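Her-1 protein (Caenorhabditis elegans, PDB 1SZH) dictates male development, inhibits the function of tra-2a and probably plays a direct role in cell signalling during sex determination. Local coordinates at residues I68-F79 with E91-T99. The protein carries 2 engineered substitutions. Sequence-based numbering, arbitrary orientation.
With ACT (acetate ion), chain C.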
# COMPACT_ATOMS: atom_id res chain seq x y z
N ILE A 68 6.15 1.84 3.04
CA ILE A 68 5.67 2.64 1.91
C ILE A 68 4.57 3.54 2.44
O ILE A 68 3.65 3.07 3.13
CB ILE A 68 5.11 1.79 0.76
CG1 ILE A 68 6.28 1.07 0.07
CG2 ILE A 68 4.40 2.71 -0.27
CD1 ILE A 68 5.84 0.09 -0.98
N ASN A 69 4.66 4.83 2.13
CA ASN A 69 3.68 5.78 2.59
C ASN A 69 2.28 5.40 2.08
O ASN A 69 2.10 5.12 0.89
CB ASN A 69 4.05 7.19 2.10
CG ASN A 69 3.30 8.29 2.83
OD1 ASN A 69 3.90 9.08 3.58
ND2 ASN A 69 2.00 8.35 2.63
N LEU A 70 1.30 5.37 2.98
CA LEU A 70 -0.06 5.03 2.58
C LEU A 70 -0.60 5.85 1.41
O LEU A 70 -1.34 5.33 0.56
CB LEU A 70 -1.01 5.15 3.78
CG LEU A 70 -2.47 4.76 3.53
CD1 LEU A 70 -2.59 3.30 3.09
CD2 LEU A 70 -3.25 5.01 4.83
N ASP A 71 -0.22 7.13 1.34
CA ASP A 71 -0.68 8.01 0.28
C ASP A 71 -0.27 7.56 -1.11
O ASP A 71 -0.92 7.92 -2.08
CB ASP A 71 -0.20 9.45 0.48
CG ASP A 71 -0.71 10.07 1.76
OD1 ASP A 71 -1.90 9.84 2.09
OD2 ASP A 71 0.06 10.80 2.41
N ASP A 72 0.80 6.79 -1.22
CA ASP A 72 1.24 6.33 -2.53
C ASP A 72 0.23 5.37 -3.19
O ASP A 72 0.30 5.12 -4.40
CB ASP A 72 2.60 5.62 -2.44
CG ASP A 72 3.76 6.58 -2.14
OD1 ASP A 72 3.51 7.78 -1.93
OD2 ASP A 72 4.91 6.10 -2.11
N SER A 73 -0.72 4.85 -2.42
CA SER A 73 -1.68 3.93 -3.03
C SER A 73 -2.53 4.63 -4.09
O SER A 73 -3.04 3.97 -5.00
CB SER A 73 -2.57 3.29 -1.96
OG SER A 73 -3.34 4.26 -1.28
N VAL A 74 -2.65 5.95 -4.01
CA VAL A 74 -3.46 6.67 -5.01
C VAL A 74 -2.81 6.59 -6.39
O VAL A 74 -3.48 6.72 -7.42
CB VAL A 74 -3.66 8.15 -4.60
CG1 VAL A 74 -4.24 8.24 -3.18
CG2 VAL A 74 -2.36 8.88 -4.69
N CYS A 75 -1.51 6.35 -6.43
CA CYS A 75 -0.78 6.26 -7.70
C CYS A 75 -1.19 5.05 -8.53
O CYS A 75 -1.01 4.98 -9.75
CB CYS A 75 0.72 6.20 -7.43
SG CYS A 75 1.37 7.63 -6.55
N CYS A 76 -1.76 4.06 -7.86
CA CYS A 76 -2.19 2.84 -8.52
C CYS A 76 -3.21 3.05 -9.65
O CYS A 76 -3.30 2.22 -10.56
CB CYS A 76 -2.82 1.91 -7.49
SG CYS A 76 -1.70 1.22 -6.28
N SER A 77 -3.96 4.14 -9.58
CA SER A 77 -4.99 4.42 -10.57
C SER A 77 -4.44 4.50 -11.97
O SER A 77 -5.17 4.28 -12.94
CB SER A 77 -5.70 5.73 -10.23
OG SER A 77 -6.40 5.58 -9.01
N VAL A 78 -3.14 4.77 -12.10
CA VAL A 78 -2.58 4.90 -13.44
C VAL A 78 -2.63 3.62 -14.27
O VAL A 78 -2.68 3.67 -15.49
CB VAL A 78 -1.12 5.40 -13.43
CG1 VAL A 78 -0.15 4.30 -13.02
CG2 VAL A 78 -0.77 5.94 -14.80
N PHE A 79 -2.65 2.47 -13.61
CA PHE A 79 -2.65 1.22 -14.36
C PHE A 79 -3.93 0.94 -15.11
O PHE A 79 -3.91 0.19 -16.09
CB PHE A 79 -2.31 0.07 -13.42
CG PHE A 79 -0.92 0.13 -12.90
CD1 PHE A 79 -0.68 0.41 -11.55
CD2 PHE A 79 0.17 -0.01 -13.76
CE1 PHE A 79 0.62 0.53 -11.07
CE2 PHE A 79 1.47 0.10 -13.30
CZ PHE A 79 1.70 0.38 -11.95
N GLU A 91 -4.44 -2.58 -11.62
CA GLU A 91 -4.77 -1.42 -10.79
C GLU A 91 -5.31 -1.89 -9.43
O GLU A 91 -4.86 -1.41 -8.37
CB GLU A 91 -5.81 -0.53 -11.48
CG GLU A 91 -6.40 0.55 -10.57
CD GLU A 91 -7.37 1.45 -11.29
OE1 GLU A 91 -7.65 1.19 -12.47
OE2 GLU A 91 -7.86 2.41 -10.66
N ASN A 92 -6.24 -2.84 -9.46
CA ASN A 92 -6.83 -3.35 -8.22
C ASN A 92 -5.82 -4.12 -7.37
O ASN A 92 -5.84 -3.99 -6.14
CB ASN A 92 -8.05 -4.21 -8.53
CG ASN A 92 -9.22 -3.38 -9.06
OD1 ASN A 92 -9.36 -2.20 -8.71
ND2 ASN A 92 -10.07 -3.99 -9.88
N ARG A 93 -4.94 -4.89 -8.01
CA ARG A 93 -3.91 -5.64 -7.32
C ARG A 93 -3.01 -4.61 -6.62
O ARG A 93 -2.66 -4.76 -5.46
CB ARG A 93 -3.11 -6.47 -8.34
CG ARG A 93 -1.68 -6.89 -7.94
CD ARG A 93 -1.61 -8.17 -7.13
NE ARG A 93 -2.27 -9.33 -7.73
CZ ARG A 93 -1.68 -10.28 -8.47
NH1 ARG A 93 -0.39 -10.22 -8.76
NH2 ARG A 93 -2.38 -11.33 -8.87
N CYS A 94 -2.64 -3.56 -7.36
CA CYS A 94 -1.79 -2.50 -6.80
C CYS A 94 -2.47 -1.85 -5.59
O CYS A 94 -1.85 -1.69 -4.54
CB CYS A 94 -1.52 -1.47 -7.90
SG CYS A 94 -0.40 -0.11 -7.50
N LYS A 95 -3.74 -1.49 -5.73
CA LYS A 95 -4.42 -0.84 -4.61
C LYS A 95 -4.44 -1.73 -3.37
O LYS A 95 -4.25 -1.25 -2.24
CB LYS A 95 -5.84 -0.45 -5.00
CG LYS A 95 -5.91 0.66 -6.04
CD LYS A 95 -7.36 0.96 -6.43
CE LYS A 95 -7.44 2.18 -7.34
NZ LYS A 95 -8.87 2.41 -7.73
N ASN A 96 -4.67 -3.03 -3.57
CA ASN A 96 -4.69 -3.95 -2.44
C ASN A 96 -3.29 -4.06 -1.82
O ASN A 96 -3.16 -3.95 -0.61
CB ASN A 96 -5.18 -5.34 -2.88
CG ASN A 96 -6.69 -5.38 -3.06
OD1 ASN A 96 -7.43 -4.70 -2.33
ND2 ASN A 96 -7.16 -6.18 -4.00
N LEU A 97 -2.27 -4.26 -2.64
CA LEU A 97 -0.91 -4.37 -2.11
C LEU A 97 -0.50 -3.11 -1.37
O LEU A 97 0.07 -3.18 -0.27
CB LEU A 97 0.10 -4.60 -3.25
CG LEU A 97 0.06 -5.98 -3.92
CD1 LEU A 97 0.82 -5.93 -5.26
CD2 LEU A 97 0.66 -7.00 -2.97
N MET A 98 -0.78 -1.96 -1.96
CA MET A 98 -0.34 -0.69 -1.37
C MET A 98 -1.08 -0.27 -0.12
O MET A 98 -0.72 0.74 0.49
CB MET A 98 -0.40 0.42 -2.44
CG MET A 98 0.55 0.16 -3.63
SD MET A 98 2.32 0.37 -3.23
CE MET A 98 2.45 2.18 -3.21
N THR A 99 -2.11 -1.02 0.25
CA THR A 99 -2.83 -0.71 1.48
C THR A 99 -2.72 -1.88 2.49
O THR A 99 -3.44 -1.91 3.48
CB THR A 99 -4.33 -0.38 1.21
OG1 THR A 99 -4.92 -1.44 0.44
CG2 THR A 99 -4.46 0.94 0.45
C ACT C . -5.60 -10.73 -8.48
O ACT C . -5.10 -9.94 -7.55
OXT ACT C . -6.40 -10.37 -9.42
CH3 ACT C . -5.25 -12.17 -8.55
O HOH W 1 1.12 2.61 -0.12
O HOH W 2 -9.17 5.06 -8.66
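Met98 settles against Ile68, Asp72, Ser73 and Cys76, its chain bent at both chi2 and chi3 so that it curls into the dent they form: its CB rests on Ser73 CB at 3.6 Å, its CG lies against Cys76 SG, and its methyl CE touches both Ile68 CG2 and Asp72 CB, 3.5 Å from the latter. The Asp72 carboxylate itself is engaged by salt bridges to Arg130 and Arg133 of helix 120-134. Beside this plug, the methyl CG2 of Thr99 bears on Leu70 CD1 and Ser73 CB, and one water donates to both Asn69 O and Met98 O.

HER-1 carries an extended 3-10 helix, and residues 70-79 run with its i to i+3 bonding along helix 85-97. The disulfide between Cys76 and Cys94 (chi3 -72°) ties the two together mid-contact. Cys94 SG, swung anti to its own backbone nitrogen (chi1 -176°), also meets the Phe79 ring at its edge, 3.8 Å from CE1; Val78 CG1 lies over one face of that ring, and Phe126 of helix 120-134 packs against it too.

Farther along, Glu91 stretches alongside the 3-10 turn, its CG 3.5 Å from Cys76 O and its OE2 near Ser77 CA. Lys95 lays its CG against Cys76 CB, and its extended chain brings NZ to the anti side of Glu91 OE2 in a 3.1 Å salt bridge, 32° out of the carboxylate plane. Were Glu91 cut back to an alanine, the Lys95 ammonium would probably lose this charged mate and a gap would be likely to open beside Cys76 and Ser77. A second water accepts from Lys95 NZ and hydrogen-bonds Ser77 OG, linking the segments at this border.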